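Local coordinates for Two-component insecticidal protein 16 kDa unit (Alcaligenes faecalis, PDB 5V3S) that forms the 16 kDa, aegerolysin-family component of a two-component insecticidal protein that kills corn rootworm, at residues A36-G41 with S81-G86; K42-G47 with A72-E77. All blocks are in the same frame, centred on the assembly; numbering follows the deposited sequence.

Interaction 1: A36-G41 with S81-G86; sequences AYLRWG and SGTEGG
The ring of Tyr37 lies over Gly85 and Gly86, with the CA of Gly85 4.2 Å from the ring centroid in a CH-pi contact and the N of Gly86 over the same face. Its CG sits between the backbone N and the carbonyl carbon (chi1 73°), which swings the ring across the neighbouring strand. Glycine suits both places: with no side chain, Gly85 and Gly86 let the ring settle directly on their backbone, and Tyr37 O and Leu38 CD2 come close beside Gly85. Beneath the ring, strands 31-38 and 83-91 of the antiparallel five-stranded sheet pair through Tyr37 N to Gly86 O (2.9 Å) and the return bond from Gly86 N to Tyr37 O.

Two residues further on, Arg39 and Trp40 both face Glu84 in a classic beta bulge. The O of Glu84 accepts from Arg39 N at 2.8 Å and, weakly, from Trp40 N, while Glu84 N donates to Trp40 O. The chain turns a corner at Arg39. Glu84, extended with CG anti to its own N (chi1 169°), carries its carboxylate to both side chains of the bulge. NH1 of Arg39 forms a salt bridge with Glu84 OE2 at 3.1 Å; OE2 lies in the guanidinium plane, yet the nitrogen comes from above the carboxylate, the two planes being 89° apart. Against Trp40 the carboxylate is instead nearly coplanar with the indole: OE1 meets the ring edge, 3.2 Å from CD1, and one water links OE1 to NE1. Ser81 CB lies over one indole face.

Tyr100, on the adjoining strand 94-103, hydrogen-bonds OE2 as well. With Arg39, Tyr100 and a water-linked indole around it, the Glu84 carboxylate is probably restrained in rotation and favoured as the anion.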
ATOM      1  N   ALA A  36      -6.564   4.417  -5.371  1.00 10.63           N
ATOM      2  CA  ALA A  36      -6.519   4.455  -3.907  1.00  9.80           C
ATOM      3  C   ALA A  36      -7.875   4.887  -3.307  1.00 10.29           C
ATOM      4  O   ALA A  36      -8.502   5.843  -3.780  1.00 10.61           O
ATOM      5  CB  ALA A  36      -5.408   5.416  -3.422  1.00  9.20           C
ATOM      6  N   TYR A  37      -8.298   4.186  -2.234  1.00 10.78           N
ATOM      7  CA  TYR A  37      -9.494   4.531  -1.533  1.00  9.82           C
ATOM      8  C   TYR A  37      -9.392   4.128  -0.100  1.00 10.29           C
ATOM      9  O   TYR A  37      -8.558   3.313   0.291  1.00 10.89           O
ATOM     10  CB  TYR A  37     -10.694   3.822  -2.206  1.00 10.59           C
ATOM     11  CG  TYR A  37     -10.732   2.367  -1.930  1.00 11.15           C
ATOM     12  CD1 TYR A  37      -9.989   1.472  -2.648  1.00 10.82           C
ATOM     13  CD2 TYR A  37     -11.520   1.844  -0.861  1.00 12.16           C
ATOM     14  CE1 TYR A  37      -9.961   0.136  -2.371  1.00 12.22           C
ATOM     15  CE2 TYR A  37     -11.516   0.492  -0.608  1.00 12.56           C
ATOM     16  CZ  TYR A  37     -10.686  -0.349  -1.349  1.00 12.82           C
ATOM     17  OH  TYR A  37     -10.607  -1.669  -1.069  1.00 14.98           O
ATOM     18  N   LEU A  38     -10.309   4.676   0.703  1.00 11.22           N
ATOM     19  CA  LEU A  38     -10.450   4.237   2.052  1.00 12.68           C
ATOM     20  C   LEU A  38     -11.924   4.155   2.302  1.00 14.29           C
ATOM     21  O   LEU A  38     -12.688   5.023   1.912  1.00 13.14           O
ATOM     22  CB  LEU A  38      -9.817   5.187   3.122  1.00 14.43           C
ATOM     23  CG  LEU A  38      -8.307   5.393   3.243  1.00 15.05           C
ATOM     24  CD1 LEU A  38      -7.948   6.616   4.035  1.00 17.09           C
ATOM     25  CD2 LEU A  38      -7.591   4.207   3.803  1.00 17.36           C
ATOM     26  N   ARG A  39     -12.253   3.158   3.104  1.00 14.86           N
ATOM     27  CA  ARG A  39     -13.572   3.027   3.735  1.00 15.91           C
ATOM     28  C   ARG A  39     -13.549   3.464   5.187  1.00 16.07           C
ATOM     29  O   ARG A  39     -14.542   3.990   5.683  1.00 16.34           O
ATOM     30  CB  ARG A  39     -13.972   1.586   3.698  1.00 16.18           C
ATOM     31  CG  ARG A  39     -14.468   1.105   2.373  1.00 17.13           C
ATOM     32  CD  ARG A  39     -14.612  -0.429   2.443  1.00 17.88           C
ATOM     33  NE  ARG A  39     -15.242  -0.942   1.224  1.00 21.39           N
ATOM     34  CZ  ARG A  39     -15.455  -2.230   0.950  1.00 19.89           C
ATOM     35  NH1 ARG A  39     -15.075  -3.223   1.811  1.00 20.90           N
ATOM     36  NH2 ARG A  39     -16.083  -2.512  -0.171  1.00 21.06           N
ATOM     37  N   TRP A  40     -12.445   3.279   5.861  1.00 14.53           N
ATOM     38  CA  TRP A  40     -12.247   3.767   7.239  1.00 16.26           C
ATOM     39  C   TRP A  40     -10.856   4.327   7.382  1.00 14.01           C
ATOM     40  O   TRP A  40      -9.897   3.804   6.753  1.00 12.12           O
ATOM     41  CB  TRP A  40     -12.405   2.631   8.222  1.00 17.39           C
ATOM     42  CG  TRP A  40     -13.762   2.078   8.249  1.00 21.77           C
ATOM     43  CD1 TRP A  40     -14.206   1.001   7.578  1.00 22.58           C
ATOM     44  CD2 TRP A  40     -14.894   2.572   9.020  1.00 27.51           C
ATOM     45  NE1 TRP A  40     -15.534   0.781   7.840  1.00 26.43           N
ATOM     46  CE2 TRP A  40     -15.986   1.725   8.727  1.00 28.41           C
ATOM     47  CE3 TRP A  40     -15.076   3.638   9.900  1.00 29.82           C
ATOM     48  CZ2 TRP A  40     -17.266   1.915   9.275  1.00 33.74           C
ATOM     49  CZ3 TRP A  40     -16.373   3.825  10.499  1.00 35.27           C
ATOM     50  CH2 TRP A  40     -17.440   2.957  10.163  1.00 36.55           C
ATOM     51  N   GLY A  41     -10.738   5.331   8.240  1.00 14.05           N
ATOM     52  CA  GLY A  41      -9.528   6.003   8.563  1.00 13.21           C
ATOM     53  C   GLY A  41      -9.131   7.095   7.619  1.00 11.48           C
ATOM     54  O   GLY A  41      -9.943   7.608   6.821  1.00 12.91           O
ATOM     55  N   SER A  81     -13.172   3.154  13.164  1.00 51.17           N
ATOM     56  CA  SER A  81     -12.729   1.781  13.275  1.00 48.18           C
ATOM     57  C   SER A  81     -11.502   1.592  12.393  1.00 38.48           C
ATOM     58  O   SER A  81     -11.616   0.960  11.345  1.00 40.16           O
ATOM     59  CB  SER A  81     -13.863   0.824  12.820  1.00 53.42           C
ATOM     60  OG  SER A  81     -13.451  -0.543  12.737  1.00 58.76           O
ATOM     61  N   GLY A  82     -10.357   2.151  12.808  1.00 32.21           N
ATOM     62  CA  GLY A  82      -9.069   1.806  12.248  1.00 24.43           C
ATOM     63  C   GLY A  82      -8.910   2.300  10.811  1.00 19.69           C
ATOM     64  O   GLY A  82      -9.289   3.437  10.493  1.00 18.52           O
ATOM     65  N   THR A  83      -8.251   1.481   9.991  1.00 18.68           N
ATOM     66  CA  THR A  83      -8.071   1.779   8.566  1.00 16.76           C
ATOM     67  C   THR A  83      -8.468   0.575   7.720  1.00 14.01           C
ATOM     68  O   THR A  83      -8.201  -0.586   8.056  1.00 15.30           O
ATOM     69  CB  THR A  83      -6.654   2.339   8.237  1.00 18.97           C
ATOM     70  OG1 THR A  83      -6.498   2.473   6.834  1.00 15.51           O
ATOM     71  CG2 THR A  83      -5.558   1.461   8.762  1.00 19.55           C
ATOM     72  N   GLU A  84      -9.135   0.858   6.623  1.00 14.98           N
ATOM     73  CA  GLU A  84      -9.581  -0.146   5.662  1.00 13.67           C
ATOM     74  C   GLU A  84      -9.564   0.539   4.309  1.00 13.02           C
ATOM     75  O   GLU A  84     -10.196   1.564   4.094  1.00 12.22           O
ATOM     76  CB  GLU A  84     -10.916  -0.828   5.969  1.00 14.63           C
ATOM     77  CG  GLU A  84     -11.421  -1.667   4.782  1.00 14.21           C
ATOM     78  CD  GLU A  84     -12.831  -2.226   4.989  1.00 17.26           C
ATOM     79  OE1 GLU A  84     -13.555  -1.618   5.803  1.00 19.21           O
ATOM     80  OE2 GLU A  84     -13.200  -3.236   4.341  1.00 17.74           O
ATOM     81  N   GLY A  85      -8.836  -0.069   3.375  1.00 11.18           N
ATOM     82  CA  GLY A  85      -8.697   0.590   2.047  1.00  9.81           C
ATOM     83  C   GLY A  85      -7.900  -0.285   1.098  1.00  9.44           C
ATOM     84  O   GLY A  85      -7.582  -1.469   1.391  1.00  8.00           O
ATOM     85  N   GLY A  86      -7.453   0.369   0.005  1.00  9.65           N
ATOM     86  CA  GLY A  86      -6.677  -0.313  -1.024  1.00  8.99           C
ATOM     87  C   GLY A  86      -6.170   0.650  -2.088  1.00  8.54           C
ATOM     88  O   GLY A  86      -6.479   1.868  -2.110  1.00  8.37           O
TER
HETATM   89  O   HOH W   1     -16.191  -1.337   5.671  1.00 24.09           O

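Interaction 2: K42-G47 with A72-E77; sequences KFHVPG and ASCGRE
Lys42, in an antiparallel strand pair of the mixed sheet of this aegerolysin fold, extends past Cys74 to Glu77. Strands 40-44 and 68-74 meet tightly at Lys42 O, which accepts from Cys74 N in the carbonyl plane at 3.1 Å and from Ser73 OG above that plane at 2.7 Å. Serine suits this place because its small hydroxyl reaches the neighbouring backbone as well as Thr83. On the face bearing Lys42 and Cys74, the straight lysine chain lays CE against Cys74 SG (3.7 Å) and brings NZ to Glu77 OE1 on its syn side, a 2.6 Å salt bridge. Tyr16 OH and Lys49 O also take NZ, so several oxygens hold the buried ammonium. The guanidinium of Arg76 places a face over Lys42 CB while its NH2 pairs with Glu52. Equally close, His44 N donates to Ala72 O, and the small methyl of Ala72 lets the imidazole of His44 lie over it, 3.9 Å from CB to the ring centroid. ND1 helps hold that ring by donating to Val45 O at 2.8 Å.

Toward Pro46 the grip is looser and partly mediated by water. Here Pro46 is exposed, its CG 4.3 Å from Ala72 CB, and a water joins His44 O to Ala72 N, while a second water bridges His44 NE2 and Ser73 O.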
ATOM      1  N   LYS A  42      -7.857   7.454   7.674  1.00 11.84           N
ATOM      2  CA  LYS A  42      -7.325   8.505   6.855  1.00 11.37           C
ATOM      3  C   LYS A  42      -5.943   8.152   6.286  1.00 11.06           C
ATOM      4  O   LYS A  42      -5.274   7.282   6.801  1.00 13.01           O
ATOM      5  CB  LYS A  42      -7.184   9.810   7.685  1.00 13.36           C
ATOM      6  CG  LYS A  42      -6.196   9.688   8.832  1.00 14.59           C
ATOM      7  CD  LYS A  42      -6.156  11.013   9.672  1.00 17.28           C
ATOM      8  CE  LYS A  42      -5.164  10.898  10.845  1.00 18.21           C
ATOM      9  NZ  LYS A  42      -5.143  12.211  11.576  1.00 19.74           N
ATOM     10  N   PHE A  43      -5.591   8.764   5.176  1.00 10.49           N
ATOM     11  CA  PHE A  43      -4.264   8.706   4.661  1.00 10.91           C
ATOM     12  C   PHE A  43      -3.545   9.899   5.260  1.00 11.55           C
ATOM     13  O   PHE A  43      -4.173  10.902   5.612  1.00 11.29           O
ATOM     14  CB  PHE A  43      -4.235   8.818   3.115  1.00  9.91           C
ATOM     15  CG  PHE A  43      -4.649   7.527   2.361  1.00  9.35           C
ATOM     16  CD1 PHE A  43      -3.948   6.384   2.498  1.00  9.15           C
ATOM     17  CD2 PHE A  43      -5.656   7.573   1.435  1.00 10.14           C
ATOM     18  CE1 PHE A  43      -4.301   5.243   1.822  1.00  9.30           C
ATOM     19  CE2 PHE A  43      -6.009   6.455   0.715  1.00  9.82           C
ATOM     20  CZ  PHE A  43      -5.320   5.280   0.920  1.00 10.12           C
ATOM     21  N   HIS A  44      -2.230   9.788   5.333  1.00 12.66           N
ATOM     22  CA  HIS A  44      -1.376  10.836   5.849  1.00 13.20           C
ATOM     23  C   HIS A  44       0.084  10.666   5.399  1.00 12.70           C
ATOM     24  O   HIS A  44       0.571   9.566   4.979  1.00 12.11           O
ATOM     25  CB  HIS A  44      -1.427  10.952   7.408  1.00 13.17           C
ATOM     26  CG  HIS A  44      -0.886   9.754   8.083  1.00 13.15           C
ATOM     27  ND1 HIS A  44       0.476   9.600   8.311  1.00 12.61           N
ATOM     28  CD2 HIS A  44      -1.462   8.613   8.476  1.00 12.57           C
ATOM     29  CE1 HIS A  44       0.690   8.426   8.845  1.00 13.49           C
ATOM     30  NE2 HIS A  44      -0.466   7.800   8.943  1.00 14.82           N
ATOM     31  N   VAL A  45       0.767  11.790   5.542  1.00 15.70           N
ATOM     32  CA  VAL A  45       2.177  11.906   5.152  1.00 16.69           C
ATOM     33  C   VAL A  45       2.909  10.914   6.025  1.00 16.46           C
ATOM     34  O   VAL A  45       2.697  10.877   7.260  1.00 14.82           O
ATOM     35  CB  VAL A  45       2.743  13.373   5.319  1.00 18.44           C
ATOM     36  CG1 VAL A  45       4.256  13.391   5.109  1.00 20.50           C
ATOM     37  CG2 VAL A  45       2.053  14.332   4.373  1.00 16.59           C
ATOM     38  N   PRO A  46       3.721  10.049   5.420  1.00 16.28           N
ATOM     39  CA  PRO A  46       4.413   9.074   6.206  1.00 18.09           C
ATOM     40  C   PRO A  46       5.305   9.732   7.280  1.00 19.07           C
ATOM     41  O   PRO A  46       6.013  10.723   7.040  1.00 15.44           O
ATOM     42  CB  PRO A  46       5.201   8.263   5.172  1.00 19.39           C
ATOM     43  CG  PRO A  46       4.504   8.560   3.889  1.00 19.36           C
ATOM     44  CD  PRO A  46       4.082   9.970   3.980  1.00 19.48           C
ATOM     45  N   GLY A  47       5.184   9.185   8.482  1.00 23.16           N
ATOM     46  CA  GLY A  47       5.843   9.739   9.657  1.00 26.38           C
ATOM     47  C   GLY A  47       5.119  10.844  10.404  1.00 26.27           C
ATOM     48  O   GLY A  47       5.633  11.337  11.417  1.00 28.00           O
ATOM     49  N   ALA A  72       0.642   5.783   3.768  1.00 11.49           N
ATOM     50  CA  ALA A  72       0.468   5.578   5.213  1.00 10.73           C
ATOM     51  C   ALA A  72      -0.951   5.884   5.575  1.00 11.95           C
ATOM     52  O   ALA A  72      -1.503   6.832   5.069  1.00 10.38           O
ATOM     53  CB  ALA A  72       1.384   6.503   5.952  1.00 10.66           C
ATOM     54  N   SER A  73      -1.541   5.098   6.438  1.00 13.80           N
ATOM     55  CA  SER A  73      -2.892   5.379   6.836  1.00 13.58           C
ATOM     56  C   SER A  73      -3.023   4.927   8.269  1.00 13.92           C
ATOM     57  O   SER A  73      -2.413   4.001   8.618  1.00 13.20           O
ATOM     58  CB  SER A  73      -3.760   4.505   5.978  1.00 16.46           C
ATOM     59  OG  SER A  73      -5.106   4.644   6.271  1.00 18.85           O
ATOM     60  N   CYS A  74      -3.899   5.574   9.046  1.00 14.46           N
ATOM     61  CA  CYS A  74      -4.155   5.201  10.415  1.00 16.32           C
ATOM     62  C   CYS A  74      -5.597   5.541  10.760  1.00 16.04           C
ATOM     63  O   CYS A  74      -6.359   6.029   9.940  1.00 15.09           O
ATOM     64  CB  CYS A  74      -3.210   5.971  11.380  1.00 16.85           C
ATOM     65  SG  CYS A  74      -3.372   7.755  11.352  1.00 19.23           S
ATOM     66  N   GLY A  75      -5.988   5.273  12.002  1.00 19.66           N
ATOM     67  CA  GLY A  75      -7.318   5.669  12.401  1.00 17.01           C
ATOM     68  C   GLY A  75      -7.535   7.153  12.430  1.00 17.92           C
ATOM     69  O   GLY A  75      -6.619   7.940  12.643  1.00 18.69           O
ATOM     70  N   ARG A  76      -8.797   7.546  12.259  1.00 20.17           N
ATOM     71  CA  ARG A  76      -9.245   8.933  12.316  1.00 21.94           C
ATOM     72  C   ARG A  76      -9.573   9.272  13.768  1.00 27.26           C
ATOM     73  O   ARG A  76     -10.357   8.599  14.431  1.00 23.53           O
ATOM     74  CB  ARG A  76     -10.508   9.158  11.438  1.00 21.25           C
ATOM     75  CG  ARG A  76     -10.804  10.625  11.291  1.00 20.73           C
ATOM     76  CD  ARG A  76     -11.877  10.872  10.302  1.00 20.08           C
ATOM     77  NE  ARG A  76     -11.409  10.589   8.939  1.00 20.51           N
ATOM     78  CZ  ARG A  76     -10.615  11.414   8.266  1.00 17.57           C
ATOM     79  NH1 ARG A  76     -10.209  12.528   8.775  1.00 16.79           N
ATOM     80  NH2 ARG A  76     -10.292  11.127   6.981  1.00 20.93           N
ATOM     81  N   GLU A  77      -8.882  10.286  14.272  1.00 30.61           N
ATOM     82  CA  GLU A  77      -9.206  10.915  15.553  1.00 37.72           C
ATOM     83  C   GLU A  77     -10.729  11.099  15.793  1.00 36.69           C
ATOM     84  O   GLU A  77     -11.414  11.773  15.026  1.00 33.79           O
ATOM     85  CB  GLU A  77      -8.441  12.257  15.670  1.00 39.62           C
ATOM     86  CG  GLU A  77      -8.625  13.209  14.484  1.00 45.76           C
ATOM     87  CD  GLU A  77      -7.894  12.791  13.203  1.00 42.26           C
ATOM     88  OE1 GLU A  77      -7.151  11.811  13.231  1.00 50.87           O
ATOM     89  OE2 GLU A  77      -8.061  13.448  12.159  1.00 53.49           O
TER
HETATM   90  O   HOH W   2      -0.163   8.261   2.587  1.00 13.64           O
HETATM   91  O   HOH W   3       0.432   5.041   9.651  1.00 17.63           O

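Interaction 2 is nested within the chain loop that interaction 1 closes, and the two centres lie about 10 Å apart. The chain turns a corner at Arg39 and passes from strand 31-38 of one sheet to strand 40-44 of the other, so segments 36-41 and 42-47 run directly on. The two contacts are joined where Thr83 OG1 lies 2.6 Å from Ser73 OG, a probable hydrogen bond; Trp101 NE1 also bonds that threonine oxygen. Leu38 packs alongside, its CD2 3.5 Å from Ser73 OG and its CD1 3.4 Å from Phe43 N. Together, the contacts tie the two aegerolysin sheets to each other near the corner at Arg39.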